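Local coordinates for protein endoglucanase (Ruminococcus champanellensis, PDB 6WQV) that probably cleaves internal beta-1,4 linkages of cellulose and related plant polysaccharides as a broad-specificity family GH5 endoglucanase, and here holds glucose units in its cleft, at residues 73-78 with 319-324; 27-32 with 336-341. One frame throughout, in Å; residues are numbered along the deposited sequence.

Contact 1 (73-78 with 319-324). With GLC (alpha-D-glucopyranose), chain E; BGC (beta-D-glucopyranose), chain B.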
# COMPACT_ATOMS: atom_id res chain seq x y z
N THR A 73 4.08 -0.40 -12.00
CA THR A 73 4.00 -1.02 -10.68
C THR A 73 2.54 -1.04 -10.26
O THR A 73 1.83 -0.04 -10.44
CB THR A 73 4.82 -0.19 -9.68
OG1 THR A 73 6.21 -0.22 -10.04
CG2 THR A 73 4.69 -0.71 -8.26
N VAL A 74 2.10 -2.16 -9.71
CA VAL A 74 0.76 -2.29 -9.15
C VAL A 74 0.87 -2.76 -7.71
O VAL A 74 1.51 -3.79 -7.43
CB VAL A 74 -0.13 -3.24 -9.97
CG1 VAL A 74 -1.46 -3.47 -9.27
CG2 VAL A 74 -0.33 -2.69 -11.37
N ARG A 75 0.29 -2.00 -6.80
CA ARG A 75 0.11 -2.43 -5.42
C ARG A 75 -1.23 -3.15 -5.33
O ARG A 75 -2.26 -2.63 -5.78
CB ARG A 75 0.16 -1.25 -4.46
CG ARG A 75 -0.04 -1.63 -2.98
CD ARG A 75 0.50 -0.52 -2.15
NE ARG A 75 0.41 -0.59 -0.69
CZ ARG A 75 -0.61 -0.11 0.03
NH1 ARG A 75 -1.67 0.41 -0.56
NH2 ARG A 75 -0.54 -0.16 1.35
N VAL A 76 -1.19 -4.38 -4.82
CA VAL A 76 -2.37 -5.24 -4.67
C VAL A 76 -2.70 -5.32 -3.18
O VAL A 76 -2.19 -6.22 -2.49
CB VAL A 76 -2.13 -6.62 -5.29
CG1 VAL A 76 -3.35 -7.51 -5.12
CG2 VAL A 76 -1.78 -6.50 -6.76
N PRO A 77 -3.51 -4.41 -2.66
CA PRO A 77 -3.91 -4.51 -1.25
C PRO A 77 -4.83 -5.70 -1.06
O PRO A 77 -5.78 -5.90 -1.82
CB PRO A 77 -4.64 -3.19 -0.99
CG PRO A 77 -5.19 -2.79 -2.32
CD PRO A 77 -4.18 -3.28 -3.34
N VAL A 78 -4.56 -6.51 -0.04
CA VAL A 78 -5.33 -7.70 0.23
C VAL A 78 -5.72 -7.73 1.70
O VAL A 78 -4.85 -7.67 2.58
CB VAL A 78 -4.57 -8.99 -0.12
CG1 VAL A 78 -5.43 -10.21 0.21
CG2 VAL A 78 -4.14 -8.99 -1.57
N ILE A 319 2.42 6.00 -5.71
CA ILE A 319 1.46 4.99 -6.14
C ILE A 319 0.04 5.53 -5.91
O ILE A 319 -0.39 5.70 -4.77
CB ILE A 319 1.66 3.65 -5.40
CG1 ILE A 319 3.13 3.22 -5.45
CG2 ILE A 319 0.77 2.57 -6.00
CD1 ILE A 319 3.39 1.80 -4.91
N TRP A 320 -0.69 5.74 -7.01
CA TRP A 320 -2.04 6.30 -6.94
C TRP A 320 -3.00 5.29 -6.33
O TRP A 320 -2.96 4.10 -6.65
CB TRP A 320 -2.52 6.70 -8.36
CG TRP A 320 -3.94 7.24 -8.36
CD1 TRP A 320 -5.10 6.53 -8.40
CD2 TRP A 320 -4.32 8.62 -8.28
NE1 TRP A 320 -6.18 7.37 -8.33
CE2 TRP A 320 -5.73 8.66 -8.28
CE3 TRP A 320 -3.61 9.82 -8.23
CZ2 TRP A 320 -6.44 9.86 -8.21
CZ3 TRP A 320 -4.30 11.00 -8.17
CH2 TRP A 320 -5.71 11.02 -8.16
N TRP A 321 -3.91 5.77 -5.47
CA TRP A 321 -4.96 4.93 -4.89
C TRP A 321 -6.19 4.98 -5.79
O TRP A 321 -6.88 6.01 -5.83
CB TRP A 321 -5.31 5.40 -3.48
CG TRP A 321 -6.43 4.64 -2.88
CD1 TRP A 321 -7.71 5.06 -2.69
CD2 TRP A 321 -6.37 3.30 -2.37
NE1 TRP A 321 -8.46 4.06 -2.11
CE2 TRP A 321 -7.66 2.97 -1.90
CE3 TRP A 321 -5.35 2.35 -2.27
CZ2 TRP A 321 -7.95 1.74 -1.35
CZ3 TRP A 321 -5.64 1.12 -1.72
CH2 TRP A 321 -6.93 0.82 -1.26
N ASP A 322 -6.49 3.89 -6.51
CA ASP A 322 -7.61 3.86 -7.46
C ASP A 322 -8.68 2.90 -6.94
O ASP A 322 -8.53 1.67 -7.03
CB ASP A 322 -7.14 3.43 -8.86
CG ASP A 322 -8.17 3.72 -9.92
OD1 ASP A 322 -9.37 3.73 -9.59
OD2 ASP A 322 -7.77 3.91 -11.09
N ASN A 323 -9.77 3.46 -6.41
CA ASN A 323 -10.86 2.65 -5.90
C ASN A 323 -12.03 2.55 -6.86
O ASN A 323 -13.12 2.12 -6.46
CB ASN A 323 -11.33 3.14 -4.53
CG ASN A 323 -11.99 4.50 -4.58
OD1 ASN A 323 -12.05 5.15 -5.63
ND2 ASN A 323 -12.51 4.94 -3.44
N ASN A 324 -11.85 2.93 -8.13
CA ASN A 324 -12.85 2.71 -9.17
C ASN A 324 -14.17 3.44 -8.88
O ASN A 324 -15.22 3.03 -9.35
CB ASN A 324 -13.09 1.21 -9.39
CG ASN A 324 -13.85 0.92 -10.67
OD1 ASN A 324 -13.54 1.47 -11.72
ND2 ASN A 324 -14.84 0.04 -10.59
C1 GLC E . -5.69 4.53 3.49
C2 GLC E . -6.17 3.12 3.18
C3 GLC E . -7.09 2.90 2.05
C4 GLC E . -8.18 3.95 2.04
C5 GLC E . -7.49 5.29 1.87
C6 GLC E . -8.42 6.45 1.61
O1 GLC E . -4.52 4.93 2.90
O2 GLC E . -4.98 2.28 3.09
O3 GLC E . -7.69 1.56 2.24
O4 GLC E . -9.09 3.67 0.98
O5 GLC E . -6.72 5.58 3.10
O6 GLC E . -9.25 6.67 2.67
C2 BGC B . -11.32 3.89 0.22
C3 BGC B . -12.75 3.94 0.67
C4 BGC B . -13.09 2.80 1.59
C5 BGC B . -12.15 2.75 2.77
C6 BGC B . -12.31 1.56 3.67
C1 BGC B . -10.37 3.84 1.40
O2 BGC B . -11.01 5.04 -0.60
O3 BGC B . -13.61 3.89 -0.52
O4 BGC B . -14.44 3.02 2.17
O5 BGC B . -10.75 2.69 2.28
O6 BGC B . -11.50 1.73 4.84
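Arg-75 and Pro-77 meet Ile-319 and Trp-321 across the inside of a barrel. The Arg-75 side chain can be followed outward: its CB lies 4.2 Å from CG2 of Ile-319, and NH1 ends 4.2 Å from CZ3 of Trp-321. With CG anti to the backbone N (chi1 179°), the extended chain carries the guanidinium from the Ile-319 end to Trp-321. Guanidinium and indole planes stand 64° apart, so the two groups do not stack. The polar end is held by others: NE pairs with Glu-160 in a salt bridge, NH1 bonds to Asn-28 and Gln-288, and NH2 to Asn-163. Strands 73-76 and 319-322 are the second and eighth of the TIM barrel; strand 26-29 separates them, which explains axes 8.0 Å apart and a contact made by side chains. Nearer the C-terminal mouth, where the sugars lie, CG of Pro-77 packs 4.0 Å from Trp-321 CZ3. GLC leans over one indole face with its C3 side, C3 lying 3.7 Å above the plane toward the rim, and tilts away elsewhere. At the ring edge NE1 donates to O2 of BGC over 3.1 Å, while Asn-323 ND2 reaches O3 of the same sugar at 3.3 Å. Replacing Trp-321 with an alanine would probably leave the C3 side of GLC without its indole face and BGC O2 without its indole donor, and open a gap beside Pro-77.

Contact 2 (27-32 with 336-341). With BGC (beta-D-glucopyranose), chain B.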
# COMPACT_ATOMS: atom_id res chain seq x y z
N TRP A 27 0.18 2.13 -9.29
CA TRP A 27 -1.28 2.16 -9.24
C TRP A 27 -1.75 1.08 -8.28
O TRP A 27 -1.25 -0.06 -8.32
CB TRP A 27 -1.81 1.88 -10.65
CG TRP A 27 -3.28 1.92 -10.89
CD1 TRP A 27 -4.03 3.01 -11.26
CD2 TRP A 27 -4.18 0.80 -10.87
NE1 TRP A 27 -5.34 2.63 -11.47
CE2 TRP A 27 -5.46 1.29 -11.22
CE3 TRP A 27 -4.03 -0.56 -10.58
CZ2 TRP A 27 -6.58 0.46 -11.28
CZ3 TRP A 27 -5.15 -1.39 -10.65
CH2 TRP A 27 -6.41 -0.87 -11.00
N ASN A 28 -2.68 1.46 -7.39
CA ASN A 28 -3.28 0.53 -6.44
C ASN A 28 -4.57 -0.04 -7.01
O ASN A 28 -5.43 0.73 -7.47
CB ASN A 28 -3.68 1.22 -5.13
CG ASN A 28 -2.54 1.43 -4.15
OD1 ASN A 28 -2.21 0.54 -3.37
ND2 ASN A 28 -1.97 2.62 -4.17
N LEU A 29 -4.74 -1.36 -6.90
CA LEU A 29 -6.02 -2.04 -7.16
C LEU A 29 -6.90 -1.92 -5.92
O LEU A 29 -7.10 -2.86 -5.14
CB LEU A 29 -5.74 -3.50 -7.50
CG LEU A 29 -6.93 -4.37 -7.92
CD1 LEU A 29 -7.45 -3.99 -9.29
CD2 LEU A 29 -6.58 -5.84 -7.89
N GLY A 30 -7.43 -0.71 -5.72
CA GLY A 30 -8.12 -0.40 -4.48
C GLY A 30 -9.55 -0.89 -4.40
O GLY A 30 -10.25 -1.07 -5.41
N ASN A 31 -10.01 -1.09 -3.16
CA ASN A 31 -11.39 -1.52 -2.85
C ASN A 31 -11.78 -2.83 -3.55
O ASN A 31 -12.94 -3.03 -3.92
CB ASN A 31 -12.41 -0.41 -3.15
CG ASN A 31 -12.50 0.64 -2.07
OD1 ASN A 31 -11.68 0.66 -1.15
ND2 ASN A 31 -13.49 1.51 -2.16
N THR A 32 -10.81 -3.74 -3.67
CA THR A 32 -10.95 -4.97 -4.43
C THR A 32 -10.63 -6.13 -3.51
O THR A 32 -11.51 -6.56 -2.75
CB THR A 32 -10.09 -4.85 -5.70
OG1 THR A 32 -10.47 -3.66 -6.42
CG2 THR A 32 -10.27 -6.03 -6.62
N LEU A 336 -8.98 4.82 -13.48
CA LEU A 336 -9.40 3.88 -14.52
C LEU A 336 -10.83 3.46 -14.25
O LEU A 336 -11.14 2.93 -13.17
CB LEU A 336 -8.51 2.63 -14.51
CG LEU A 336 -8.91 1.51 -15.48
CD1 LEU A 336 -8.85 2.00 -16.91
CD2 LEU A 336 -8.01 0.30 -15.26
N ASN A 337 -11.71 3.67 -15.22
CA ASN A 337 -13.05 3.10 -15.15
C ASN A 337 -12.93 1.66 -15.61
O ASN A 337 -12.77 1.39 -16.81
CB ASN A 337 -14.03 3.92 -15.99
CG ASN A 337 -15.45 3.45 -15.84
OD1 ASN A 337 -15.72 2.27 -15.66
ND2 ASN A 337 -16.39 4.39 -15.93
N ARG A 338 -12.98 0.71 -14.67
CA ARG A 338 -12.62 -0.66 -14.98
C ARG A 338 -13.64 -1.33 -15.90
O ARG A 338 -13.27 -2.18 -16.72
CB ARG A 338 -12.45 -1.47 -13.69
CG ARG A 338 -11.27 -1.02 -12.84
CD ARG A 338 -11.12 -1.87 -11.60
NE ARG A 338 -10.44 -1.12 -10.55
CZ ARG A 338 -10.31 -1.56 -9.30
NH1 ARG A 338 -10.78 -2.74 -8.96
NH2 ARG A 338 -9.71 -0.79 -8.41
N GLY A 339 -14.92 -0.97 -15.78
CA GLY A 339 -15.94 -1.61 -16.60
C GLY A 339 -15.93 -1.17 -18.05
O GLY A 339 -16.30 -1.94 -18.93
N THR A 340 -15.50 0.07 -18.31
CA THR A 340 -15.45 0.59 -19.67
C THR A 340 -14.04 0.58 -20.25
O THR A 340 -13.87 0.80 -21.45
CB THR A 340 -15.99 2.02 -19.69
OG1 THR A 340 -15.22 2.82 -18.79
CG2 THR A 340 -17.44 2.03 -19.25
N LEU A 341 -13.04 0.28 -19.41
CA LEU A 341 -11.62 0.34 -19.75
C LEU A 341 -11.26 1.69 -20.35
O LEU A 341 -10.65 1.79 -21.42
CB LEU A 341 -11.19 -0.81 -20.66
CG LEU A 341 -11.04 -2.20 -20.03
CD1 LEU A 341 -10.53 -3.16 -21.10
CD2 LEU A 341 -10.12 -2.19 -18.83
C2 BGC B . -11.32 3.89 0.22
C3 BGC B . -12.75 3.94 0.67
C4 BGC B . -13.09 2.80 1.59
C5 BGC B . -12.15 2.75 2.77
C6 BGC B . -12.31 1.56 3.67
C1 BGC B . -10.37 3.84 1.40
O2 BGC B . -11.01 5.04 -0.60
O3 BGC B . -13.61 3.89 -0.52
O4 BGC B . -14.44 3.02 2.17
O5 BGC B . -10.75 2.69 2.28
O6 BGC B . -11.50 1.73 4.84
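The guanidinium of Arg-338 reaches out of a peripheral hairpin to grip Gly-30 and Thr-32 in a closed ring of hydrogen bonds. NH1 donates to Thr-32 OG1 over 2.7 Å, almost perfectly straight at 178° and in the guanidinium plane; NH2 donates to the Gly-30 carbonyl O at 3.1 Å, on a lone pair of that oxygen. Thr-32 OG1 closes the ring by giving its own proton to Gly-30 O, 2.8 Å away, from above the carbonyl plane. The hydroxyl thus accepts from NH1 and donates to Gly-30 O, which takes two donors. Two anchors of this kind fix the rotation of the guanidinium. Its position follows from a chain extended from CG to NE, which carries the charge well away from the Arg-338 backbone.

CD1 of Leu-29 sits over one guanidinium face, 3.6 Å from NH1, and the two side chains cross at about a right angle. Segment 27-32 holds most of the first strand of the TIM barrel and the loop that follows, whereas 336-341 includes the first strand of a small antiparallel pair, 336-337 with 342-343, beyond the eighth barrel strand. Further back along the arginine chain, Trp-27 has its indole CH2 4.1 Å from NE of Arg-338, which lies at the ring edge, with the two planes 62° apart; its CZ2 packs 4.2 Å from CD2 of Leu-336. Helix 60-68 covers the same region, touching Trp-27, Leu-336 and Arg-338, and the indole NE1 bonds to Asp-322. On the sugar side Asn-31, next to both gripped residues, points its ND2 at O3 of BGC, a nearly straight bond of 2.9 Å.

In the fold
Both contacts are buried, but the centre of contact 1 lies about 7 Å from that of the chain and the centre of contact 2 about 15 Å, the two centres being 8 Å apart. Strand 26-29 links them: it belongs to contact 2 and is the barrel neighbour of both strands of contact 1. Asp-322, on the strand of contact 1, ties the two together by also accepting from the backbone N of Leu-336. Contact 1 lies inside the barrel, with sparse side-chain packing around a multiply paired arginine, whereas contact 2 joins barrel to outer hairpin through arginine hydrogen bonds across the segments. They converge on one BGC, which takes bonds from Trp-321, Asn-323 and Asn-31.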